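Local coordinates for protein N-formylglutamate amidohydrolase (Ralstonia eutropha, PDB 2Q7S) that probably acts as a zinc-dependent hydrolase of the N-formylglutamate amidohydrolase family, with one zinc ion bound in its single chain, at residues 158-161 with 165-168; 66-71 with 277-282. One frame throughout, in Å; residues are numbered along the deposited sequence. Where two conformers were deposited one is given.

Contact 1. Residues 158-161 with 165-168; sequences GAYQ and AVWH
Carbon-on-carbon packing joins A159 to V166: CB of A159 sits 3.8 Å from CG2 of V166. The valine has CG1 between the backbone N and the carbonyl carbon (chi1 64°), which leaves CG2 anti to that N and facing the helix. Alanine suits the helix side because a single methyl lets the helix come close to the start of the strand, while a beta-branched valine offers a methyl to the helix and suits an extended backbone. A looser apolar approach runs from CD1 of Y160 to CG1 of V166, at 4.4 Å.

These residues form the turn of an alpha/beta unit. Helix 134-163 ends, the chain reverses within a few residues, and strand 166-174 enters the mixed sheet between its parallel neighbours 26-30 and 244-252. Farther along, the same strand carries the zinc ligand H172.

A second kind of contact sets the tyrosine ring against backbone. With CG anti to the backbone N (chi1 180°), the ring lies alongside the start of the returning chain, and CD1 comes within 3.8 Å of the backbone N of A165. The N of V166 lies at the ring edge, near its plane, 4.3 Å from CD1. Tyrosine fits because its flat ring can lie against the turn while the same ring makes a cation-pi contact with R244, and OH at its far end has a weak hydrogen bond to the carbonyl O of E242.

Polar contact is poor by comparison. No hydrogen bond links the two segments; the carbonyl O of A165 lies 3.7 Å from CA of Y160 and 3.8 Å from O of A159, buried here and without a partner in the model. V166, by contrast, has backbone hydrogen bonds with R243 and N245.

Contact 2. Residues 66-71 with 277-282; sequences PRVGGT and LLTLRI
V68 reaches across to T279 and L280, joining the type I beta turn of residues 66-69, which leads into strand 71-75, to the long C-terminal helix 267-289. The turn is closed by a weak hydrogen bond from N of G69 to O of P66. Its last residue, G69, has a positive phi (108°) at which a side chain would press on the carbonyl O of V68.

CB of V68 points at the helix but stays 4.4 Å from its nearest atom there, O of T279, so the two methyls beyond make the contact. CG1, beside the backbone N and anti to the carbonyl carbon (chi1 -54°), lies over the helix backbone at L280, 4.0 Å from its CA, and equally far from CD1 of that leucine. L280 suits the exposed edge because it is long enough to bring CD1 back to the valine. CG2, between the backbone N and the carbonyl carbon, meets CG2 of T279 at 3.4 Å, tighter than usual for two carbons. A branched valine thus spans two successive helix residues. Threonine suits the inner position because its two branches divide the work: the methyl faces V68, while OG1 turns back along the helix and hydrogen-bonds to the carbonyl O of L275.

How the contacts relate
Both contacts are partly buried and lie toward the outside of the fold, on the same side of its centre and away from the zinc. Contact 1 is local, a helix and the strand that follows it; contact 2 joins segments 206 residues apart and encloses contact 1 along the chain. Neighbouring residues tie them to common elements: W167, next to V166 but not touching 158-161, packs on Y285 and V286 of the C-terminal helix, and the chain around strand 26-30 hydrogen-bonds with both W167 and T71. Contact 1 adds an aromatic ring to buried strand residues, A165 and V166, whereas contact 2 rests on methyl groups, running from the buried T279 to the exposed L280.

Contact 1. Residues 158-161 with 165-168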
ATOM      1  N   GLY A 158      -1.026  -9.903  16.411  1.00 14.27           N
ATOM      2  CA  GLY A 158      -2.205 -10.401  17.019  1.00 12.91           C
ATOM      3  C   GLY A 158      -2.787 -11.598  16.260  1.00 15.46           C
ATOM      4  O   GLY A 158      -3.099 -12.603  16.863  1.00 13.74           O
ATOM      5  N   ALA A 159      -2.959 -11.451  14.948  1.00 13.78           N
ATOM      6  CA  ALA A 159      -3.362 -12.524  14.085  1.00 15.77           C
ATOM      7  C   ALA A 159      -2.483 -13.752  14.247  1.00 13.03           C
ATOM      8  O   ALA A 159      -2.983 -14.851  14.451  1.00 14.38           O
ATOM      9  CB  ALA A 159      -3.369 -12.058  12.602  1.00 13.46           C
ATOM     10  N   TYR A 160      -1.163 -13.564  14.161  1.00 12.81           N
ATOM     11  CA  TYR A 160      -0.265 -14.653  14.179  1.00 11.12           C
ATOM     12  C   TYR A 160      -0.331 -15.308  15.567  1.00 12.30           C
ATOM     13  O   TYR A 160      -0.319 -16.514  15.682  1.00 13.87           O
ATOM     14  CB  TYR A 160       1.176 -14.181  13.887  1.00 15.51           C
ATOM     15  CG  TYR A 160       2.137 -15.318  13.905  1.00 16.38           C
ATOM     16  CD1 TYR A 160       2.374 -16.038  12.775  1.00 21.30           C
ATOM     17  CD2 TYR A 160       2.750 -15.739  15.091  1.00 18.85           C
ATOM     18  CE1 TYR A 160       3.211 -17.123  12.794  1.00 20.71           C
ATOM     19  CE2 TYR A 160       3.611 -16.815  15.107  1.00 22.30           C
ATOM     20  CZ  TYR A 160       3.832 -17.505  13.954  1.00 21.03           C
ATOM     21  OH  TYR A 160       4.709 -18.578  13.935  1.00 29.15           O
ATOM     22  N   GLN A 161      -0.412 -14.503  16.620  1.00 11.74           N
ATOM     23  CA  GLN A 161      -0.411 -15.068  17.966  1.00  9.37           C
ATOM     24  C   GLN A 161      -1.626 -15.954  18.187  1.00 12.77           C
ATOM     25  O   GLN A 161      -1.521 -17.016  18.789  1.00 16.02           O
ATOM     26  CB  GLN A 161      -0.396 -13.969  18.985  1.00  9.00           C
ATOM     27  CG  GLN A 161      -0.225 -14.486  20.420  1.00 16.61           C
ATOM     28  CD  GLN A 161       0.319 -13.439  21.332  1.00 23.55           C
ATOM     29  OE1 GLN A 161       1.523 -13.339  21.499  1.00 21.42           O
ATOM     30  NE2 GLN A 161      -0.566 -12.604  21.892  1.00 18.39           N
ATOM     31  N   ALA A 165      -0.541 -18.391  12.020  1.00 17.71           N
ATOM     32  CA  ALA A 165      -0.222 -18.022  10.665  1.00 15.92           C
ATOM     33  C   ALA A 165      -0.811 -16.637  10.446  1.00 15.95           C
ATOM     34  O   ALA A 165      -1.709 -16.214  11.170  1.00 15.53           O
ATOM     35  CB  ALA A 165      -0.822 -19.014   9.695  1.00 15.80           C
ATOM     36  N   VAL A 166      -0.337 -15.950   9.413  1.00 18.36           N
ATOM     37  CA  VAL A 166      -0.923 -14.702   8.993  1.00 14.63           C
ATOM     38  C   VAL A 166      -0.702 -14.498   7.479  1.00 15.36           C
ATOM     39  O   VAL A 166       0.308 -14.906   6.880  1.00 17.12           O
ATOM     40  CB  VAL A 166      -0.352 -13.507   9.837  1.00 17.63           C
ATOM     41  CG1 VAL A 166       1.148 -13.330   9.596  1.00 16.35           C
ATOM     42  CG2 VAL A 166      -1.135 -12.216   9.582  1.00 14.98           C
ATOM     43  N   TRP A 167      -1.669 -13.864   6.870  1.00 12.57           N
ATOM     44  CA  TRP A 167      -1.612 -13.479   5.459  1.00 14.06           C
ATOM     45  C   TRP A 167      -1.885 -11.993   5.401  1.00 13.03           C
ATOM     46  O   TRP A 167      -2.978 -11.538   5.783  1.00 16.50           O
ATOM     47  CB  TRP A 167      -2.640 -14.265   4.637  1.00 16.52           C
ATOM     48  CG  TRP A 167      -2.282 -15.728   4.421  1.00 16.16           C
ATOM     49  CD1 TRP A 167      -1.645 -16.265   3.354  1.00 19.53           C
ATOM     50  CD2 TRP A 167      -2.525 -16.815   5.329  1.00 20.90           C
ATOM     51  NE1 TRP A 167      -1.498 -17.616   3.518  1.00 19.85           N
ATOM     52  CE2 TRP A 167      -2.021 -17.981   4.723  1.00 15.62           C
ATOM     53  CE3 TRP A 167      -3.107 -16.909   6.603  1.00 14.10           C
ATOM     54  CZ2 TRP A 167      -2.069 -19.219   5.339  1.00 20.02           C
ATOM     55  CZ3 TRP A 167      -3.171 -18.140   7.216  1.00 18.72           C
ATOM     56  CH2 TRP A 167      -2.655 -19.286   6.583  1.00 22.37           C
ATOM     57  N   HIS A 168      -0.850 -11.239   5.010  1.00 15.25           N
ATOM     58  CA  HIS A 168      -0.885  -9.804   4.911  1.00 14.53           C
ATOM     59  C   HIS A 168      -1.004  -9.381   3.428  1.00 14.60           C
ATOM     60  O   HIS A 168      -0.235  -9.853   2.620  1.00 16.97           O
ATOM     61  CB  HIS A 168       0.391  -9.259   5.499  1.00 16.14           C
ATOM     62  CG  HIS A 168       0.611  -7.819   5.204  1.00 13.66           C
ATOM     63  ND1 HIS A 168       1.784  -7.339   4.678  1.00 15.98           N
ATOM     64  CD2 HIS A 168      -0.204  -6.755   5.352  1.00 16.11           C
ATOM     65  CE1 HIS A 168       1.696  -6.025   4.545  1.00 21.28           C
ATOM     66  NE2 HIS A 168       0.499  -5.649   4.959  1.00 10.19           N
TER

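Contact 2. Residues 66-71 with 277-282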
ATOM      1  N   PRO A  66     -13.111  -6.632   6.173  1.00 14.40           N
ATOM      2  CA  PRO A  66     -13.665  -6.845   7.495  1.00 13.38           C
ATOM      3  C   PRO A  66     -15.009  -7.600   7.451  1.00 12.93           C
ATOM      4  O   PRO A  66     -15.356  -8.301   8.394  1.00 12.77           O
ATOM      5  CB  PRO A  66     -13.810  -5.397   8.032  1.00 15.31           C
ATOM      6  CG  PRO A  66     -14.073  -4.637   6.864  1.00 14.87           C
ATOM      7  CD  PRO A  66     -13.130  -5.182   5.875  1.00 14.90           C
ATOM      8  N   ARG A  67     -15.668  -7.588   6.295  1.00 11.49           N
ATOM      9  CA  ARG A  67     -16.950  -8.286   6.113  1.00 11.07           C
ATOM     10  C   ARG A  67     -16.747  -9.774   6.004  1.00 11.17           C
ATOM     11  O   ARG A  67     -17.678 -10.497   6.152  1.00  9.65           O
ATOM     12  CB  ARG A  67     -17.658  -7.801   4.839  1.00 10.43           C
ATOM     13  CG  ARG A  67     -17.957  -6.270   4.816  1.00 14.03           C
ATOM     14  CD  ARG A  67     -18.578  -5.834   3.471  1.00 15.70           C
ATOM     15  NE  ARG A  67     -19.964  -6.293   3.419  1.00 23.86           N
ATOM     16  CZ  ARG A  67     -20.648  -6.598   2.308  1.00 18.34           C
ATOM     17  NH1 ARG A  67     -20.140  -6.414   1.107  1.00 22.94           N
ATOM     18  NH2 ARG A  67     -21.908  -6.974   2.411  1.00 26.50           N
ATOM     19  N   VAL A  68     -15.534 -10.216   5.691  1.00 13.14           N
ATOM     20  CA  VAL A  68     -15.243 -11.621   5.589  1.00 13.62           C
ATOM     21  C   VAL A  68     -14.318 -12.089   6.728  1.00 12.60           C
ATOM     22  O   VAL A  68     -13.885 -13.216   6.711  1.00 15.11           O
ATOM     23  CB  VAL A  68     -14.659 -12.006   4.191  1.00 15.76           C
ATOM     24  CG1 VAL A  68     -15.593 -11.534   3.102  1.00 12.72           C
ATOM     25  CG2 VAL A  68     -13.213 -11.446   4.006  1.00 10.02           C
ATOM     26  N   GLY A  69     -14.072 -11.258   7.738  1.00 11.38           N
ATOM     27  CA  GLY A  69     -13.271 -11.697   8.889  1.00 11.55           C
ATOM     28  C   GLY A  69     -11.880 -11.091   8.976  1.00 11.01           C
ATOM     29  O   GLY A  69     -11.218 -11.236   9.988  1.00 10.51           O
ATOM     30  N   GLY A  70     -11.482 -10.342   7.948  1.00 11.80           N
ATOM     31  CA  GLY A  70     -10.167  -9.671   7.930  1.00 13.70           C
ATOM     32  C   GLY A  70     -10.103  -8.336   8.629  1.00 12.43           C
ATOM     33  O   GLY A  70     -11.108  -7.788   9.113  1.00 12.07           O
ATOM     34  N   THR A  71      -8.898  -7.780   8.670  1.00 14.22           N
ATOM     35  CA  THR A  71      -8.703  -6.452   9.232  1.00 14.92           C
ATOM     36  C   THR A  71      -8.164  -5.564   8.137  1.00 12.96           C
ATOM     37  O   THR A  71      -7.251  -5.933   7.420  1.00 13.09           O
ATOM     38  CB  THR A  71      -7.735  -6.454  10.441  1.00 14.97           C
ATOM     39  OG1 THR A  71      -8.323  -7.202  11.503  1.00 16.02           O
ATOM     40  CG2 THR A  71      -7.506  -5.041  10.949  1.00 13.05           C
ATOM     41  N   LEU A 277     -15.868 -10.428  -4.093  1.00 13.86           N
ATOM     42  CA  LEU A 277     -15.883 -11.847  -4.421  0.50 12.73           C
ATOM     43  C   LEU A 277     -14.486 -12.473  -4.308  1.00 11.50           C
ATOM     44  O   LEU A 277     -14.365 -13.610  -3.840  1.00 15.82           O
ATOM     45  CB  LEU A 277     -16.482 -12.085  -5.814  0.50 13.43           C
ATOM     46  CG  LEU A 277     -18.005 -12.144  -6.045  0.50 13.25           C
ATOM     47  CD1 LEU A 277     -18.617 -13.496  -5.721  0.50  7.84           C
ATOM     48  CD2 LEU A 277     -18.751 -11.070  -5.316  0.50 15.26           C
ATOM     49  N   LEU A 278     -13.438 -11.760  -4.697  1.00 10.37           N
ATOM     50  CA  LEU A 278     -12.071 -12.291  -4.578  1.00 11.94           C
ATOM     51  C   LEU A 278     -11.732 -12.436  -3.077  1.00 14.81           C
ATOM     52  O   LEU A 278     -11.146 -13.426  -2.655  1.00 14.15           O
ATOM     53  CB  LEU A 278     -11.039 -11.359  -5.250  1.00 14.48           C
ATOM     54  CG  LEU A 278      -9.582 -11.666  -4.885  1.00 13.95           C
ATOM     55  CD1 LEU A 278      -9.175 -13.000  -5.502  1.00 12.93           C
ATOM     56  CD2 LEU A 278      -8.628 -10.486  -5.262  1.00 17.46           C
ATOM     57  N   THR A 279     -12.180 -11.480  -2.276  1.00 14.39           N
ATOM     58  CA  THR A 279     -11.838 -11.415  -0.832  1.00 15.30           C
ATOM     59  C   THR A 279     -12.500 -12.551  -0.075  1.00 11.30           C
ATOM     60  O   THR A 279     -11.939 -13.099   0.855  1.00 15.46           O
ATOM     61  CB  THR A 279     -12.159  -9.976  -0.228  1.00 16.52           C
ATOM     62  OG1 THR A 279     -11.349  -8.972  -0.867  1.00 22.33           O
ATOM     63  CG2 THR A 279     -11.837  -9.889   1.252  1.00 15.11           C
ATOM     64  N   LEU A 280     -13.735 -12.884  -0.465  1.00 16.60           N
ATOM     65  CA  LEU A 280     -14.456 -13.976   0.115  1.00 14.63           C
ATOM     66  C   LEU A 280     -13.664 -15.253  -0.173  1.00 13.32           C
ATOM     67  O   LEU A 280     -13.436 -16.098   0.713  1.00 11.76           O
ATOM     68  CB  LEU A 280     -15.890 -14.058  -0.460  1.00 15.36           C
ATOM     69  CG  LEU A 280     -16.847 -15.102   0.110  1.00 18.86           C
ATOM     70  CD1 LEU A 280     -16.885 -15.052   1.669  1.00 20.24           C
ATOM     71  CD2 LEU A 280     -18.270 -14.934  -0.468  1.00 19.36           C
ATOM     72  N   ARG A 281     -13.213 -15.393  -1.405  1.00 11.29           N
ATOM     73  CA  ARG A 281     -12.409 -16.559  -1.748  1.00 14.48           C
ATOM     74  C   ARG A 281     -11.085 -16.661  -0.957  1.00 15.22           C
ATOM     75  O   ARG A 281     -10.669 -17.742  -0.561  1.00 15.80           O
ATOM     76  CB  ARG A 281     -12.143 -16.542  -3.239  1.00 14.83           C
ATOM     77  CG  ARG A 281     -11.476 -17.799  -3.735  1.00 30.01           C
ATOM     78  CD  ARG A 281     -12.382 -19.035  -3.630  1.00 29.60           C
ATOM     79  NE  ARG A 281     -11.561 -20.194  -3.928  1.00 31.56           N
ATOM     80  CZ  ARG A 281     -10.765 -20.813  -3.062  1.00 31.87           C
ATOM     81  NH1 ARG A 281     -10.685 -20.419  -1.784  1.00 24.18           N
ATOM     82  NH2 ARG A 281     -10.037 -21.842  -3.486  1.00 31.35           N
ATOM     83  N   ILE A 282     -10.414 -15.531  -0.748  1.00 16.06           N
ATOM     84  CA  ILE A 282      -9.198 -15.499   0.032  1.00 15.02           C
ATOM     85  C   ILE A 282      -9.489 -15.858   1.487  1.00 15.59           C
ATOM     86  O   ILE A 282      -8.695 -16.534   2.082  1.00 14.37           O
ATOM     87  CB  ILE A 282      -8.524 -14.095  -0.011  1.00 16.40           C
ATOM     88  CG1 ILE A 282      -8.051 -13.730  -1.432  1.00 16.29           C
ATOM     89  CG2 ILE A 282      -7.360 -13.945   0.999  1.00 13.11           C
ATOM     90  CD1 ILE A 282      -7.457 -12.280  -1.514  1.00 12.37           C
TER